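Local coordinates for protein DNA polymerase III subunit beta (Pseudomonas aeruginosa, PDB 4TSZ) that tethers DNA polymerases and other proteins to DNA, which makes their action along the template processive, at residues Asp151-Tyr154 / Tyr155-Gly158; Val171-Gly175 / His176-Met180; Ala227-Gly230 / Glu231-Phe234; Arg266-Phe269 / Ser270-Ala273; Val323-Leu326 / Leu327-Leu330. All coordinates share one frame; numbering follows the deposited sequence.

Following the chain, contacts 1, 2 and 3 come first, all in the central domain, and contacts 4 and 5 lie in the C-terminal domain. Contact 1 is a loop leading into strand 158-164, and contact 2 is the hairpin of strands 167-173 and 177-184 in the same eight-stranded sheet; their centres are about 11 Å apart and they touch. Contact 3 is a hairpin in another eight-stranded sheet, about 28 Å from contact 2 between centres. Contacts 4 and 5 are neighbouring helices, 262-273 and 323-330, with centres about 10 Å apart. Contact 5 also touches contact 2 through the R177-D328 salt bridge, across the central and C-terminal domains, beside the bound peptide.

Contact 1: Asp151-Tyr154 / Tyr155-Gly158; sequences DVRY and YLNG
The shortest bond between these neighbouring segments runs from D151 N to N157 OD1, 2.8 Å long. The same carboxamide returns a bond through N157 ND2 to D151 O at 2.9 Å, in the carbonyl plane on a lone pair. One side-chain amide thus holds both polar backbone atoms of one residue, two bonds that fix the rotation of the amide. With N157 CG beside its own backbone N (chi1 -55°), the amide swings back over the turn, and a water links ND2 to Y154 O.

The D151 carboxylate is gripped side-on by R153 in a salt bridge. OD1 takes R153 N with its anti lone pair at 2.8 Å and R153 NE on the syn side, while R153 NH2 reaches D151 OD2 at 3.0 Å; NE and NH2 both lie out of the carboxylate plane. A methyl of L156, CD1, sits 3.7 Å over the centre of the R153 guanidinium. R153 also lies over one face of the Y155 ring, its CG 3.5 Å from Y155 OH. Y155 in turn directs its edge at the face of Y154, with planes at 73°, and the hydroxyl of Y154 is bonded to D240 O.

In the backbone, L156 N bonds to R153 O and N157 N to Y154 O. Bonds to the third residue back make a short 3-10 turn, which follows directly on the Asx turn begun by D151 and leads into strand 158-164.

Contact 2: Val171-Gly175 / His176-Met180; sequences VATDG and HRLAM
This is the closed end of an antiparallel beta hairpin, where V171-T173 and R177-M180 run side by side in the eight-stranded antiparallel sheet that the central and C-terminal domains share, and D174-H176 carry the chain round. A172 and A179 form a hydrogen-bonded pair, with A172 N to A179 O at 2.9 Å and A179 N to A172 O at 2.8 Å. V171 with M180 and T173 with L178 are the flanking non-hydrogen-bonded pairs. Their side chains share one face, where those of V171 and L178 cross at an angle, V171 CG1 3.9 Å from L178 CD1, and V171 CG2 lies alongside M180 CB.

The turn itself is organised by D174. Its CG stands between the backbone N and the carbonyl carbon (chi1 60°), which folds the carboxylate inward over the loop. OD1 takes two backbone donors, H176 N and R177 N, each at 3.1 Å. D174 OD2 forms a salt bridge of 2.7 Å with R177 NE; the oxygen lies in the guanidinium plane, yet the nitrogen arrives from above the carboxylate plane. A water joins OD2 to R177 NH2, and R177 NH1 forms a salt bridge with D328 OD2 of the C-terminal domain. T173 OG1, anti to its own nitrogen (chi1 -173°), donates to R177 O at 2.7 Å.

G175 has a positive phi, 94°, a backbone shape that glycine accommodates. Its backbone hydrogen-bonds to the bound peptide, and T173, H176 and L178 pack on that peptide, so the hairpin end forms part of the peptide-binding site of this sliding ring.

Contact 3: Ala227-Gly230 / Glu231-Phe234; sequences ATTG and EFTF
The ring of F232 receives T229 over one face: OG1 stands 3.1 Å above the plane, offset toward the rim at CD2, and T229 CG2 makes a CH-pi contact 4.1 Å from the ring centroid. At the edge of the same ring, in its plane, lies F234 N. F232 CG occupies the position between backbone N and carbonyl carbon (chi1 80°), a setting that turns the ring back beneath the threonine. The second ring, F234, meets A227 CB obliquely, its CD1 4.1 Å away.

These side chains belong to a tight beta hairpin joining strands 224-228 and 232-237. A227 and F234 are its hydrogen-bonded pair, with F234 N to A227 O at 2.7 Å, and T229 N closes the turn on F232 O at 2.9 Å. T229 OG1 also receives a weak bond from F232 N. G230 takes a positive phi of 90°, readily reached by glycine, and its O is bonded to R57.

On the face away from the phenylalanines, T228 and T233 lie side by side, T228 CG2 3.8 Å from T233 OG1. F232 and F234 themselves pack against L208 of helix 199-208 and L54 of strand 52-59, which neighbours strand 232-237 in the sheet shared with the N-terminal domain.

Contact 4: Arg266-Phe269 / Ser270-Ala273; sequences REAF and SRTA
S270 bends back onto the preceding turn, its OG anti to the carbonyl carbon (chi1 -67°) and donating to R266 O at 3.0 Å. That oxygen also receives S270 N at 2.9 Å, and the two donors come from opposite faces of the carbonyl plane, so one acceptor carries a helix bond and a side-chain bond together. The R266 chain curls at chi2 and chi3, which brings NH1 to 3.0 Å from S270 OG, though at an angle too poor for a hydrogen bond.

R271 CG lies anti to the carbonyl carbon and the chain bends at chi3 (-78°), laying one guanidinium face over E267 O, 3.7 Å below its centre. Its nitrogens are engaged elsewhere: NH2 in a salt bridge with E306, NH1 with S82 O of the second subunit. T272 holds OG1 between backbone N and carbonyl carbon (chi1 61°), where its single proton has both A268 O, at 3.0 Å, and F269 O, at 3.2 Å, within reach.

The wider setting is helix 262-273 laid on a sheet. A268, F269 and T272 rest on strand 291-297, F269 also on strand 282-288, while R266, F269, S270 and A273 meet helix 323-330.

Contact 5: Val323-Leu326 / Leu327-Leu330; sequences VSYL and LDVL
V323 and L327 form the apolar side-chain contact along this helix, lying alongside each other and pointing the same way, with V323 CG2 4.0 Å from L327 CD1. L327 CG, anti to its carbonyl carbon (chi1 -74°), settles over V323 O at 3.4 Å, the same oxygen that L327 N bonds at 2.9 Å. Three residues on, L330 N reaches L326 O at 3.0 Å. V323, L326, V329 and L330 are buried: V323 and L330 against F269 of helix 262-273, L326 and V323 on I283 of strand 282-288. V329 packs on Y361 and V363 of strand 359-363, and is the exception in its backbone, its amide making only a weak bond to Y325 O.

By contrast, S324, Y325 and D328 are polar and partly exposed. D328 N bonds S324 O at 2.9 Å, and the carboxylate folds back near that carbonyl: D328 OD1 and OD2 are both 3.3 Å from S324 O, acceptor against acceptor. The closeness of these acceptors is probably eased by R177, the charged partner of D328. D328 OD2 lies at the edge of the Y325 ring, near its plane, 4.4 Å from Y325 CD1. S324 OG is hydrogen-bonded to R281 NE and Y325 N to N322 OD1.

Y325 packs on H176 and on a polar side chain of the bound peptide. This short alpha helix therefore belongs, with the hairpin of the central domain, to the interdomain peptide-binding site.

Contact 1: Asp151-Tyr154 / Tyr155-Gly158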
# COMPACT_ATOMS: atom_id res chain seq x y z
N ASP E 151 11.64 0.91 -22.96
CA ASP E 151 11.77 1.54 -24.28
C ASP E 151 12.57 0.59 -25.16
O ASP E 151 13.49 -0.08 -24.69
CB ASP E 151 12.51 2.89 -24.20
CG ASP E 151 12.37 3.77 -25.43
OD1 ASP E 151 12.87 3.39 -26.50
OD2 ASP E 151 11.81 4.87 -25.31
N VAL E 152 12.21 0.53 -26.45
CA VAL E 152 12.88 -0.30 -27.44
C VAL E 152 14.38 0.10 -27.58
O VAL E 152 15.23 -0.76 -27.82
CB VAL E 152 12.06 -0.41 -28.74
CG1 VAL E 152 12.23 0.82 -29.64
CG2 VAL E 152 12.34 -1.72 -29.46
N ARG E 153 14.69 1.39 -27.32
CA ARG E 153 16.05 1.92 -27.26
C ARG E 153 16.50 1.54 -25.84
O ARG E 153 16.30 2.30 -24.90
CB ARG E 153 16.07 3.44 -27.48
CG ARG E 153 15.52 3.89 -28.84
CD ARG E 153 15.21 5.37 -28.85
NE ARG E 153 14.03 5.71 -28.04
CZ ARG E 153 13.54 6.93 -27.89
NH1 ARG E 153 14.13 7.97 -28.48
NH2 ARG E 153 12.47 7.13 -27.15
N TYR E 154 17.00 0.30 -25.70
CA TYR E 154 17.40 -0.35 -24.43
C TYR E 154 18.38 0.45 -23.57
O TYR E 154 18.35 0.30 -22.35
CB TYR E 154 17.95 -1.77 -24.70
CG TYR E 154 19.27 -1.78 -25.43
CD1 TYR E 154 19.33 -1.64 -26.81
CD2 TYR E 154 20.48 -1.88 -24.73
CE1 TYR E 154 20.56 -1.56 -27.47
CE2 TYR E 154 21.71 -1.81 -25.38
CZ TYR E 154 21.74 -1.68 -26.76
OH TYR E 154 22.95 -1.64 -27.41
N TYR E 155 19.26 1.24 -24.20
CA TYR E 155 20.28 2.08 -23.55
C TYR E 155 19.66 3.24 -22.74
O TYR E 155 20.37 3.88 -21.96
CB TYR E 155 21.33 2.60 -24.57
CG TYR E 155 20.72 3.20 -25.82
CD1 TYR E 155 20.26 4.51 -25.84
CD2 TYR E 155 20.57 2.43 -26.97
CE1 TYR E 155 19.65 5.05 -26.96
CE2 TYR E 155 19.96 2.96 -28.11
CZ TYR E 155 19.51 4.27 -28.10
OH TYR E 155 18.91 4.83 -29.21
N LEU E 156 18.35 3.49 -22.92
CA LEU E 156 17.60 4.52 -22.19
C LEU E 156 16.96 3.96 -20.93
O LEU E 156 16.60 4.74 -20.05
CB LEU E 156 16.52 5.18 -23.09
CG LEU E 156 16.99 5.95 -24.33
CD1 LEU E 156 15.82 6.71 -24.95
CD2 LEU E 156 18.16 6.92 -24.02
N ASN E 157 16.83 2.62 -20.82
CA ASN E 157 16.23 1.93 -19.67
C ASN E 157 17.24 1.79 -18.53
O ASN E 157 17.50 0.70 -18.02
CB ASN E 157 15.62 0.57 -20.08
CG ASN E 157 14.63 0.67 -21.20
OD1 ASN E 157 13.82 1.59 -21.28
ND2 ASN E 157 14.66 -0.29 -22.09
N GLY E 158 17.79 2.92 -18.14
CA GLY E 158 18.79 3.01 -17.10
C GLY E 158 19.36 4.40 -16.96
O GLY E 158 18.84 5.36 -17.54
O HOH W 1 17.17 -2.13 -21.40

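Contact 2: Val171-Gly175 / His176-Met180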
# COMPACT_ATOMS: atom_id res chain seq x y z
N VAL E 171 22.88 11.04 -15.66
CA VAL E 171 22.00 11.47 -16.75
C VAL E 171 20.95 10.37 -16.97
O VAL E 171 21.29 9.19 -17.05
CB VAL E 171 22.71 11.88 -18.09
CG1 VAL E 171 21.70 12.48 -19.08
CG2 VAL E 171 23.87 12.84 -17.86
N ALA E 172 19.67 10.77 -17.05
CA ALA E 172 18.54 9.89 -17.31
C ALA E 172 17.63 10.57 -18.33
O ALA E 172 17.40 11.78 -18.25
CB ALA E 172 17.78 9.60 -16.03
N THR E 173 17.13 9.81 -19.31
CA THR E 173 16.24 10.30 -20.37
C THR E 173 15.38 9.20 -20.96
O THR E 173 15.78 8.03 -20.97
CB THR E 173 17.02 11.12 -21.44
OG1 THR E 173 16.09 11.71 -22.35
CG2 THR E 173 18.06 10.28 -22.19
N ASP E 174 14.19 9.57 -21.44
CA ASP E 174 13.26 8.65 -22.09
C ASP E 174 12.95 9.11 -23.54
O ASP E 174 12.08 8.55 -24.20
CB ASP E 174 11.97 8.48 -21.24
CG ASP E 174 11.17 9.74 -20.96
OD1 ASP E 174 11.48 10.79 -21.57
OD2 ASP E 174 10.20 9.66 -20.21
N GLY E 175 13.67 10.14 -24.00
CA GLY E 175 13.48 10.70 -25.33
C GLY E 175 12.54 11.90 -25.38
O GLY E 175 12.53 12.63 -26.37
N HIS E 176 11.71 12.09 -24.33
CA HIS E 176 10.77 13.21 -24.22
C HIS E 176 11.31 14.24 -23.23
O HIS E 176 11.13 15.43 -23.41
CB HIS E 176 9.38 12.73 -23.74
CG HIS E 176 8.67 11.80 -24.67
ND1 HIS E 176 8.97 11.74 -26.02
CD2 HIS E 176 7.65 10.95 -24.41
CE1 HIS E 176 8.16 10.83 -26.53
NE2 HIS E 176 7.34 10.34 -25.60
N ARG E 177 11.95 13.76 -22.17
CA ARG E 177 12.50 14.58 -21.11
C ARG E 177 13.82 14.01 -20.63
O ARG E 177 14.10 12.82 -20.84
CB ARG E 177 11.51 14.72 -19.93
CG ARG E 177 11.48 13.50 -18.99
CD ARG E 177 10.19 12.82 -19.19
NE ARG E 177 9.97 11.63 -18.37
CZ ARG E 177 9.45 11.63 -17.15
NH1 ARG E 177 9.26 12.77 -16.50
NH2 ARG E 177 9.17 10.48 -16.54
N LEU E 178 14.62 14.85 -19.99
CA LEU E 178 15.93 14.47 -19.48
C LEU E 178 16.15 15.09 -18.11
O LEU E 178 15.70 16.20 -17.86
CB LEU E 178 17.02 14.92 -20.49
CG LEU E 178 18.50 14.66 -20.15
CD1 LEU E 178 19.30 14.43 -21.39
CD2 LEU E 178 19.12 15.82 -19.34
N ALA E 179 16.86 14.36 -17.24
CA ALA E 179 17.29 14.83 -15.93
C ALA E 179 18.80 14.59 -15.80
O ALA E 179 19.30 13.53 -16.20
CB ALA E 179 16.54 14.11 -14.83
N MET E 180 19.52 15.57 -15.27
CA MET E 180 20.95 15.46 -15.04
C MET E 180 21.38 16.15 -13.75
O MET E 180 20.81 17.18 -13.38
CB MET E 180 21.79 15.89 -16.26
CG MET E 180 21.80 17.38 -16.49
SD MET E 180 22.65 17.92 -17.99
CE MET E 180 24.24 17.40 -17.67
O HOH W 2 10.21 8.04 -18.16

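Contact 3: Ala227-Gly230 / Glu231-Phe234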
# COMPACT_ATOMS: atom_id res chain seq x y z
N ALA E 227 29.57 -1.43 -5.72
CA ALA E 227 29.40 -0.49 -4.62
C ALA E 227 29.56 -1.26 -3.31
O ALA E 227 28.84 -2.23 -3.08
CB ALA E 227 28.03 0.18 -4.69
N THR E 228 30.55 -0.86 -2.49
CA THR E 228 30.89 -1.52 -1.22
C THR E 228 30.73 -0.55 -0.04
O THR E 228 31.23 0.56 -0.11
CB THR E 228 32.32 -2.11 -1.30
OG1 THR E 228 32.44 -2.91 -2.48
CG2 THR E 228 32.67 -2.96 -0.08
N THR E 229 30.06 -1.00 1.05
CA THR E 229 29.87 -0.21 2.28
C THR E 229 30.38 -0.92 3.55
O THR E 229 30.17 -0.42 4.66
CB THR E 229 28.40 0.20 2.46
OG1 THR E 229 27.63 -0.97 2.70
CG2 THR E 229 27.86 1.06 1.31
N GLY E 230 31.04 -2.07 3.40
CA GLY E 230 31.57 -2.80 4.55
C GLY E 230 30.59 -3.79 5.12
O GLY E 230 30.98 -4.88 5.55
N GLU E 231 29.29 -3.41 5.14
CA GLU E 231 28.19 -4.28 5.55
C GLU E 231 27.61 -5.01 4.32
O GLU E 231 27.12 -6.14 4.46
CB GLU E 231 27.11 -3.51 6.33
CG GLU E 231 26.57 -2.26 5.65
CD GLU E 231 25.62 -1.42 6.48
OE1 GLU E 231 24.58 -0.98 5.93
OE2 GLU E 231 25.92 -1.16 7.66
N PHE E 232 27.72 -4.38 3.13
CA PHE E 232 27.26 -4.94 1.86
C PHE E 232 28.15 -4.65 0.65
O PHE E 232 28.84 -3.64 0.59
CB PHE E 232 25.77 -4.58 1.57
CG PHE E 232 25.48 -3.20 0.99
CD1 PHE E 232 25.69 -2.93 -0.36
CD2 PHE E 232 24.92 -2.20 1.78
CE1 PHE E 232 25.40 -1.66 -0.89
CE2 PHE E 232 24.64 -0.92 1.25
CZ PHE E 232 24.89 -0.66 -0.08
N THR E 233 28.08 -5.55 -0.35
CA THR E 233 28.71 -5.42 -1.65
C THR E 233 27.60 -5.57 -2.69
O THR E 233 26.92 -6.60 -2.74
CB THR E 233 29.87 -6.41 -1.88
OG1 THR E 233 30.87 -6.20 -0.88
CG2 THR E 233 30.50 -6.26 -3.26
N PHE E 234 27.41 -4.51 -3.47
CA PHE E 234 26.42 -4.48 -4.53
C PHE E 234 27.15 -4.57 -5.86
O PHE E 234 28.08 -3.81 -6.09
CB PHE E 234 25.57 -3.18 -4.45
CG PHE E 234 24.75 -2.85 -5.67
CD1 PHE E 234 25.31 -2.14 -6.74
CD2 PHE E 234 23.41 -3.19 -5.75
CE1 PHE E 234 24.55 -1.83 -7.87
CE2 PHE E 234 22.65 -2.87 -6.87
CZ PHE E 234 23.22 -2.19 -7.93

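Contact 4: Arg266-Phe269 / Ser270-Ala273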
# COMPACT_ATOMS: atom_id res chain seq x y z
N ARG E 266 3.60 23.80 -8.51
CA ARG E 266 3.24 22.41 -8.28
C ARG E 266 1.75 22.26 -7.97
O ARG E 266 1.11 21.38 -8.55
CB ARG E 266 4.12 21.75 -7.20
CG ARG E 266 3.89 20.23 -7.13
CD ARG E 266 3.91 19.63 -5.74
NE ARG E 266 2.91 20.19 -4.80
CZ ARG E 266 1.66 19.75 -4.67
NH1 ARG E 266 1.20 18.79 -5.45
NH2 ARG E 266 0.85 20.30 -3.77
N GLU E 267 1.20 23.14 -7.11
CA GLU E 267 -0.22 23.13 -6.71
C GLU E 267 -1.15 23.42 -7.88
O GLU E 267 -2.15 22.71 -8.06
CB GLU E 267 -0.48 24.08 -5.54
CG GLU E 267 0.04 23.56 -4.21
CD GLU E 267 0.45 24.61 -3.19
OE1 GLU E 267 1.02 24.22 -2.15
OE2 GLU E 267 0.22 25.82 -3.43
N ALA E 268 -0.80 24.44 -8.69
CA ALA E 268 -1.57 24.83 -9.88
C ALA E 268 -1.52 23.75 -10.95
O ALA E 268 -2.54 23.47 -11.57
CB ALA E 268 -1.04 26.14 -10.43
N PHE E 269 -0.32 23.13 -11.18
CA PHE E 269 -0.18 22.04 -12.14
C PHE E 269 -0.99 20.81 -11.69
O PHE E 269 -1.66 20.21 -12.51
CB PHE E 269 1.30 21.67 -12.40
CG PHE E 269 2.11 22.68 -13.20
CD1 PHE E 269 1.52 23.44 -14.19
CD2 PHE E 269 3.48 22.81 -12.99
CE1 PHE E 269 2.27 24.38 -14.92
CE2 PHE E 269 4.23 23.75 -13.72
CZ PHE E 269 3.62 24.52 -14.68
N SER E 270 -0.98 20.49 -10.37
CA SER E 270 -1.75 19.36 -9.82
C SER E 270 -3.26 19.57 -9.99
O SER E 270 -3.96 18.64 -10.38
CB SER E 270 -1.42 19.14 -8.35
OG SER E 270 -0.09 18.70 -8.16
N ARG E 271 -3.76 20.81 -9.72
CA ARG E 271 -5.19 21.14 -9.86
C ARG E 271 -5.65 21.00 -11.30
O ARG E 271 -6.65 20.33 -11.56
CB ARG E 271 -5.51 22.54 -9.34
CG ARG E 271 -5.51 22.64 -7.82
CD ARG E 271 -6.03 23.97 -7.32
NE ARG E 271 -5.02 25.03 -7.42
CZ ARG E 271 -4.18 25.36 -6.45
NH1 ARG E 271 -4.20 24.71 -5.30
NH2 ARG E 271 -3.32 26.35 -6.62
N THR E 272 -4.91 21.63 -12.25
CA THR E 272 -5.24 21.59 -13.67
C THR E 272 -5.14 20.17 -14.27
O THR E 272 -5.97 19.81 -15.10
CB THR E 272 -4.48 22.65 -14.49
OG1 THR E 272 -3.08 22.42 -14.38
CG2 THR E 272 -4.83 24.08 -14.06
N ALA E 273 -4.16 19.36 -13.79
CA ALA E 273 -3.92 17.98 -14.23
C ALA E 273 -5.16 17.09 -14.12
O ALA E 273 -5.36 16.23 -14.98
CB ALA E 273 -2.76 17.37 -13.44

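Contact 5: Val323-Leu326 / Leu327-Leu330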
# COMPACT_ATOMS: atom_id res chain seq x y z
N VAL E 323 1.82 17.59 -18.32
CA VAL E 323 1.78 18.06 -16.92
C VAL E 323 2.51 17.13 -15.95
O VAL E 323 3.14 17.61 -15.01
CB VAL E 323 0.36 18.49 -16.46
CG1 VAL E 323 -0.60 17.31 -16.38
CG2 VAL E 323 0.40 19.27 -15.14
N SER E 324 2.44 15.79 -16.19
CA SER E 324 3.13 14.80 -15.38
C SER E 324 4.64 15.01 -15.47
O SER E 324 5.31 14.92 -14.44
CB SER E 324 2.75 13.38 -15.80
OG SER E 324 1.36 13.16 -15.60
N TYR E 325 5.18 15.36 -16.66
CA TYR E 325 6.61 15.64 -16.86
C TYR E 325 7.05 16.87 -16.06
O TYR E 325 8.14 16.86 -15.48
CB TYR E 325 6.98 15.81 -18.35
CG TYR E 325 6.83 14.58 -19.23
CD1 TYR E 325 6.67 13.31 -18.67
CD2 TYR E 325 6.90 14.68 -20.61
CE1 TYR E 325 6.55 12.18 -19.48
CE2 TYR E 325 6.78 13.56 -21.43
CZ TYR E 325 6.62 12.31 -20.86
OH TYR E 325 6.49 11.21 -21.67
N LEU E 326 6.19 17.91 -16.00
CA LEU E 326 6.48 19.12 -15.24
C LEU E 326 6.41 18.85 -13.73
O LEU E 326 7.29 19.31 -13.00
CB LEU E 326 5.55 20.29 -15.64
CG LEU E 326 5.58 20.74 -17.11
CD1 LEU E 326 4.64 21.90 -17.32
CD2 LEU E 326 6.99 21.15 -17.57
N LEU E 327 5.40 18.06 -13.29
CA LEU E 327 5.24 17.67 -11.88
C LEU E 327 6.42 16.82 -11.40
O LEU E 327 6.91 17.01 -10.28
CB LEU E 327 3.88 16.99 -11.63
CG LEU E 327 2.68 17.93 -11.64
CD1 LEU E 327 1.39 17.18 -11.91
CD2 LEU E 327 2.59 18.75 -10.33
N ASP E 328 6.92 15.93 -12.27
CA ASP E 328 8.09 15.10 -11.98
C ASP E 328 9.31 15.97 -11.67
O ASP E 328 10.02 15.69 -10.69
CB ASP E 328 8.42 14.18 -13.16
CG ASP E 328 7.49 13.02 -13.36
OD1 ASP E 328 6.71 12.72 -12.43
OD2 ASP E 328 7.52 12.43 -14.45
N VAL E 329 9.54 17.02 -12.47
CA VAL E 329 10.65 17.96 -12.29
C VAL E 329 10.50 18.72 -10.97
O VAL E 329 11.45 18.80 -10.19
CB VAL E 329 10.82 18.91 -13.50
CG1 VAL E 329 11.83 20.02 -13.19
CG2 VAL E 329 11.22 18.15 -14.76
N LEU E 330 9.30 19.30 -10.74
CA LEU E 330 9.04 20.08 -9.53
C LEU E 330 9.23 19.28 -8.25
O LEU E 330 9.71 19.83 -7.26
CB LEU E 330 7.67 20.78 -9.59
CG LEU E 330 7.50 21.86 -10.67
CD1 LEU E 330 6.09 22.30 -10.76
CD2 LEU E 330 8.42 23.06 -10.42